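Local coordinates for protein beta-glucoside phosphorylase BglX (Unidentified, PDB 5VQE) that probably cleaves beta-glucosides by phosphorolysis, as a family GH3 beta-glucoside phosphorylase, and binds 2-deoxy-2-fluoroglucose in its sugar pocket, at residues Gly264-Glu269 against Val293-Ser298; Leu437-Lys440 against Ile444-Trp447. One frame throughout, in Å; residues are numbered along the deposited sequence.

The two contacts lie on opposite sides of the centre of the chain, their own centres about 50 Å apart and their nearest atoms about 34 Å apart, so neither touches the other. Contact 1 lies in the TIM-barrel-type N-terminal domain of this GH3 protein, close to the bound 2-deoxy-2-fluoroglucose: the side chain of Y295 comes to about 9 Å from the sugar, and the segment 293-298 follows directly on M292, a residue of the pocket. Contact 2 comes later in the chain, in the beta-alpha-beta unit at one margin of the six-stranded mixed sheet. It ties a helix to its following strand, far from contact 1.

Contact 1 of 2, residues Gly264-Glu269 against Val293-Ser298; sequences GSLSKE and VGYTCS
Apolar contact joins L266 to the ring of Y295, the two side chains crossing at about a right angle. L266 CG rests 3.8 Å from Y295 CE2, and the two branches divide the work. CD2 reaches the phenolic end of the ring, while CD1 turns to S298 and meets its CB at 3.8 Å. A branched leucine suits this place because one residue can touch both a ring and the short serine beyond it.

The polar neighbour is S265, whose OG lies in the ring plane at the edge of Y295, 3.4 Å from CD2; a serine is small enough to sit there while bonding H242 ND1. Both segments belong to the TIM-barrel part of this GH3 protein, the short helix 293-296 following strand 284-287 and the 3-10 turn 264-266 preceding helix 268-278. The Y295 ring reaches this turn because its CG stands anti to the backbone N (chi1 -169°). Tyrosine offers L266 an apolar ring and S308 of helix 301-310 a hydroxyl to hydrogen-bond. Replacing Y295 by an alanine removes both, which would probably open a gap beside L266 and leave S308 without its phenolic partner.

Within 293-298, a hydrogen bond steadies the serine that L266 touches: S298 OG donates to G294 O at 2.8 Å, nearly in line with the carbonyl (163° at the oxygen).

Contact 2 of 2, residues Leu437-Lys440 against Ile444-Trp447; sequences LLEK and IVHW
This is a helix-on-strand contact inside a beta-alpha-beta unit, where V445 of edge strand 444-447 packs against L438 and E439 near the end of helix 429-441. The unit runs from strand 412-419 through the helix to strand 444-447, which pairs in parallel with 412-419 and is an outermost strand of the six-stranded mixed sheet. Only a short connection separates the two segments, and the CA atoms of E439 and I444 are 5.9 Å apart.

The apolar part centres on one methyl group. V445 CG2 lies 3.8 Å from L438 CB and 4.0 Å from E439 CG, so it touches both neighbouring helix residues. Its position follows from the valine's first torsion (chi1 -172°), which sets CG1 anti to the backbone N and CG2 beside it. A compact beta-branched residue suits a strand facing a helix, since its methyls sit close to the backbone and need little depth. On the helix, a leucine suits position 438 because it meets V445 through CB while its side chain also packs on I541 of helix 534-544; V445 in turn packs on L415 of the neighbouring strand.

E439 brings both chemistries: its methylene CG lies on the valine, and beyond CG the chain stays extended, carrying the carboxylate past V445 towards the strand backbone. There OE2 comes within 3.5 Å of V445 O. Two acceptors this near would probably repel, but K435 NZ makes a salt bridge to E439 OE2 and a hydrogen bond to V445 O, so one positive charge serves both oxygens. A water completes the link from carboxylate to strand, donating to E439 OE2 at 2.6 Å and accepting from V445 N at 3.0 Å.

Contact 1 of 2, residues Gly264-Glu269 against Val293-Ser298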
loop_
_atom_site.group_PDB
_atom_site.type_symbol
_atom_site.label_atom_id
_atom_site.label_comp_id
_atom_site.label_asym_id
_atom_site.label_seq_id
_atom_site.Cartn_x
_atom_site.Cartn_y
_atom_site.Cartn_z
ATOM N N GLY A 264 0.013 -7.026 16.842
ATOM C CA GLY A 264 -0.187 -5.613 17.096
ATOM C C GLY A 264 -1.632 -5.240 17.334
ATOM O O GLY A 264 -1.955 -4.533 18.292
ATOM N N SER A 265 -2.512 -5.721 16.459
ATOM C CA SER A 265 -3.911 -5.329 16.491
ATOM C C SER A 265 -4.642 -5.807 17.738
ATOM O O SER A 265 -5.773 -5.363 17.963
ATOM C CB SER A 265 -4.624 -5.856 15.237
ATOM O OG SER A 265 -4.431 -7.253 15.061
ATOM N N LEU A 266 -4.035 -6.693 18.533
ATOM C CA LEU A 266 -4.631 -7.220 19.748
ATOM C C LEU A 266 -3.758 -7.025 20.979
ATOM O O LEU A 266 -4.141 -7.479 22.063
ATOM C CB LEU A 266 -4.928 -8.719 19.576
ATOM C CG LEU A 266 -6.125 -9.060 18.689
ATOM C CD1 LEU A 266 -6.075 -10.500 18.227
ATOM C CD2 LEU A 266 -7.412 -8.790 19.432
ATOM N N SER A 267 -2.614 -6.355 20.856
ATOM C CA SER A 267 -1.553 -6.416 21.857
ATOM C C SER A 267 -1.500 -5.140 22.686
ATOM O O SER A 267 -1.199 -4.060 22.164
ATOM C CB SER A 267 -0.202 -6.653 21.190
ATOM O OG SER A 267 0.848 -6.312 22.077
ATOM N N LYS A 268 -1.737 -5.276 23.994
ATOM C CA LYS A 268 -1.623 -4.123 24.883
ATOM C C LYS A 268 -0.168 -3.694 25.049
ATOM O O LYS A 268 0.127 -2.497 25.119
ATOM C CB LYS A 268 -2.264 -4.442 26.239
ATOM C CG LYS A 268 -1.504 -5.417 27.095
ATOM C CD LYS A 268 -2.279 -5.752 28.374
ATOM N N GLU A 269 0.759 -4.654 25.083
ATOM C CA GLU A 269 2.177 -4.311 25.188
ATOM C C GLU A 269 2.633 -3.435 24.024
ATOM O O GLU A 269 3.404 -2.483 24.210
ATOM C CB GLU A 269 3.022 -5.587 25.242
ATOM C CG GLU A 269 2.834 -6.411 26.499
ATOM C CD GLU A 269 1.655 -7.364 26.438
ATOM O OE1 GLU A 269 1.066 -7.540 25.353
ATOM O OE2 GLU A 269 1.318 -7.950 27.490
ATOM N N VAL A 293 -6.731 -13.451 8.103
ATOM C CA VAL A 293 -6.415 -14.634 8.890
ATOM C C VAL A 293 -5.554 -14.269 10.091
ATOM O O VAL A 293 -5.743 -14.803 11.191
ATOM C CB VAL A 293 -5.731 -15.685 7.998
ATOM C CG1 VAL A 293 -5.396 -16.924 8.801
ATOM C CG2 VAL A 293 -6.623 -16.033 6.802
ATOM N N GLY A 294 -4.591 -13.363 9.903
ATOM C CA GLY A 294 -3.736 -12.957 11.004
ATOM C C GLY A 294 -4.507 -12.468 12.211
ATOM O O GLY A 294 -4.084 -12.678 13.352
ATOM N N TYR A 295 -5.653 -11.823 11.982
ATOM C CA TYR A 295 -6.516 -11.417 13.084
ATOM C C TYR A 295 -7.381 -12.576 13.557
ATOM O O TYR A 295 -7.379 -12.914 14.745
ATOM C CB TYR A 295 -7.400 -10.245 12.656
ATOM C CG TYR A 295 -8.142 -9.583 13.793
ATOM C CD1 TYR A 295 -9.475 -9.877 14.044
ATOM C CD2 TYR A 295 -7.499 -8.676 14.628
ATOM C CE1 TYR A 295 -10.162 -9.275 15.094
ATOM C CE2 TYR A 295 -8.169 -8.066 15.677
ATOM C CZ TYR A 295 -9.506 -8.365 15.903
ATOM O OH TYR A 295 -10.174 -7.756 16.945
ATOM N N THR A 296 -8.114 -13.205 12.630
ATOM C CA THR A 296 -9.149 -14.159 13.024
ATOM C C THR A 296 -8.569 -15.367 13.737
ATOM O O THR A 296 -9.231 -15.946 14.608
ATOM C CB THR A 296 -9.949 -14.632 11.808
ATOM O OG1 THR A 296 -9.070 -15.278 10.874
ATOM C CG2 THR A 296 -10.670 -13.467 11.121
ATOM N N CYS A 297 -7.349 -15.774 13.385
ATOM C CA CYS A 297 -6.777 -16.985 13.957
ATOM C C CYS A 297 -6.136 -16.763 15.317
ATOM O O CYS A 297 -5.721 -17.740 15.951
ATOM C CB CYS A 297 -5.735 -17.575 13.005
ATOM S SG CYS A 297 -4.130 -16.745 13.087
ATOM N N SER A 298 -6.056 -15.521 15.793
ATOM C CA SER A 298 -5.293 -15.235 16.999
ATOM C C SER A 298 -6.107 -15.344 18.276
ATOM O O SER A 298 -5.515 -15.464 19.354
ATOM C CB SER A 298 -4.689 -13.826 16.927
ATOM O OG SER A 298 -3.682 -13.758 15.936
#

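Contact 2 of 2, residues Leu437-Lys440 against Ile444-Trp447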
loop_
_atom_site.group_PDB
_atom_site.type_symbol
_atom_site.label_atom_id
_atom_site.label_comp_id
_atom_site.label_asym_id
_atom_site.label_seq_id
_atom_site.Cartn_x
_atom_site.Cartn_y
_atom_site.Cartn_z
ATOM N N LEU A 437 5.451 -0.239 -29.212
ATOM C CA LEU A 437 6.473 0.796 -29.264
ATOM C C LEU A 437 7.794 0.259 -29.796
ATOM O O LEU A 437 8.525 0.994 -30.464
ATOM C CB LEU A 437 6.666 1.429 -27.881
ATOM C CG LEU A 437 5.473 2.218 -27.332
ATOM C CD1 LEU A 437 5.808 2.787 -25.957
ATOM C CD2 LEU A 437 5.041 3.340 -28.277
ATOM N N LEU A 438 8.119 -1.010 -29.528
ATOM C CA LEU A 438 9.299 -1.607 -30.144
ATOM C C LEU A 438 9.129 -1.686 -31.653
ATOM O O LEU A 438 10.061 -1.394 -32.411
ATOM C CB LEU A 438 9.556 -3.007 -29.577
ATOM C CG LEU A 438 10.136 -3.105 -28.167
ATOM C CD1 LEU A 438 10.190 -4.566 -27.732
ATOM C CD2 LEU A 438 11.511 -2.493 -28.110
ATOM N N GLU A 439 7.943 -2.088 -32.099
ATOM C CA GLU A 439 7.674 -2.173 -33.526
ATOM C C GLU A 439 7.802 -0.804 -34.184
ATOM O O GLU A 439 8.366 -0.682 -35.277
ATOM C CB GLU A 439 6.290 -2.788 -33.736
ATOM C CG GLU A 439 6.266 -4.283 -33.385
ATOM C CD GLU A 439 4.874 -4.865 -33.280
ATOM O OE1 GLU A 439 3.921 -4.120 -32.982
ATOM O OE2 GLU A 439 4.730 -6.086 -33.501
ATOM N N LYS A 440 7.325 0.246 -33.510
ATOM C CA LYS A 440 7.485 1.600 -34.037
ATOM C C LYS A 440 8.951 1.963 -34.245
ATOM O O LYS A 440 9.277 2.693 -35.187
ATOM C CB LYS A 440 6.810 2.603 -33.098
ATOM N N ILE A 444 11.140 -6.144 -35.410
ATOM C CA ILE A 444 10.126 -7.168 -35.612
ATOM C C ILE A 444 9.992 -7.934 -34.305
ATOM O O ILE A 444 10.987 -8.429 -33.764
ATOM C CB ILE A 444 10.499 -8.096 -36.778
ATOM C CG1 ILE A 444 10.447 -7.312 -38.092
ATOM C CG2 ILE A 444 9.571 -9.300 -36.825
ATOM C CD1 ILE A 444 10.970 -8.067 -39.281
ATOM N N VAL A 445 8.773 -8.003 -33.778
ATOM C CA VAL A 445 8.535 -8.520 -32.434
ATOM C C VAL A 445 7.387 -9.513 -32.476
ATOM O O VAL A 445 6.262 -9.148 -32.838
ATOM C CB VAL A 445 8.221 -7.397 -31.433
ATOM C CG1 VAL A 445 8.186 -7.957 -29.999
ATOM C CG2 VAL A 445 9.247 -6.288 -31.537
ATOM N N HIS A 446 7.665 -10.759 -32.087
ATOM C CA HIS A 446 6.640 -11.770 -31.891
ATOM C C HIS A 446 6.570 -12.155 -30.421
ATOM O O HIS A 446 7.576 -12.118 -29.704
ATOM C CB HIS A 446 6.916 -13.039 -32.707
ATOM C CG HIS A 446 6.813 -12.852 -34.186
ATOM N ND1 HIS A 446 7.848 -12.357 -34.947
ATOM C CD2 HIS A 446 5.799 -13.103 -35.046
ATOM C CE1 HIS A 446 7.475 -12.310 -36.214
ATOM N NE2 HIS A 446 6.236 -12.756 -36.300
ATOM N N TRP A 447 5.374 -12.519 -29.976
ATOM C CA TRP A 447 5.224 -13.106 -28.654
ATOM C C TRP A 447 5.824 -14.511 -28.639
ATOM O O TRP A 447 5.833 -15.212 -29.653
ATOM C CB TRP A 447 3.755 -13.207 -28.256
ATOM C CG TRP A 447 2.953 -11.927 -28.187
ATOM C CD1 TRP A 447 1.959 -11.544 -29.042
ATOM C CD2 TRP A 447 3.027 -10.908 -27.180
ATOM N NE1 TRP A 447 1.424 -10.342 -28.641
ATOM C CE2 TRP A 447 2.062 -9.931 -27.501
ATOM C CE3 TRP A 447 3.824 -10.719 -26.049
ATOM C CZ2 TRP A 447 1.874 -8.786 -26.735
ATOM C CZ3 TRP A 447 3.634 -9.578 -25.288
ATOM C CH2 TRP A 447 2.669 -8.627 -25.635
HETATM O O HOH W 1 6.332 -7.134 -35.324
#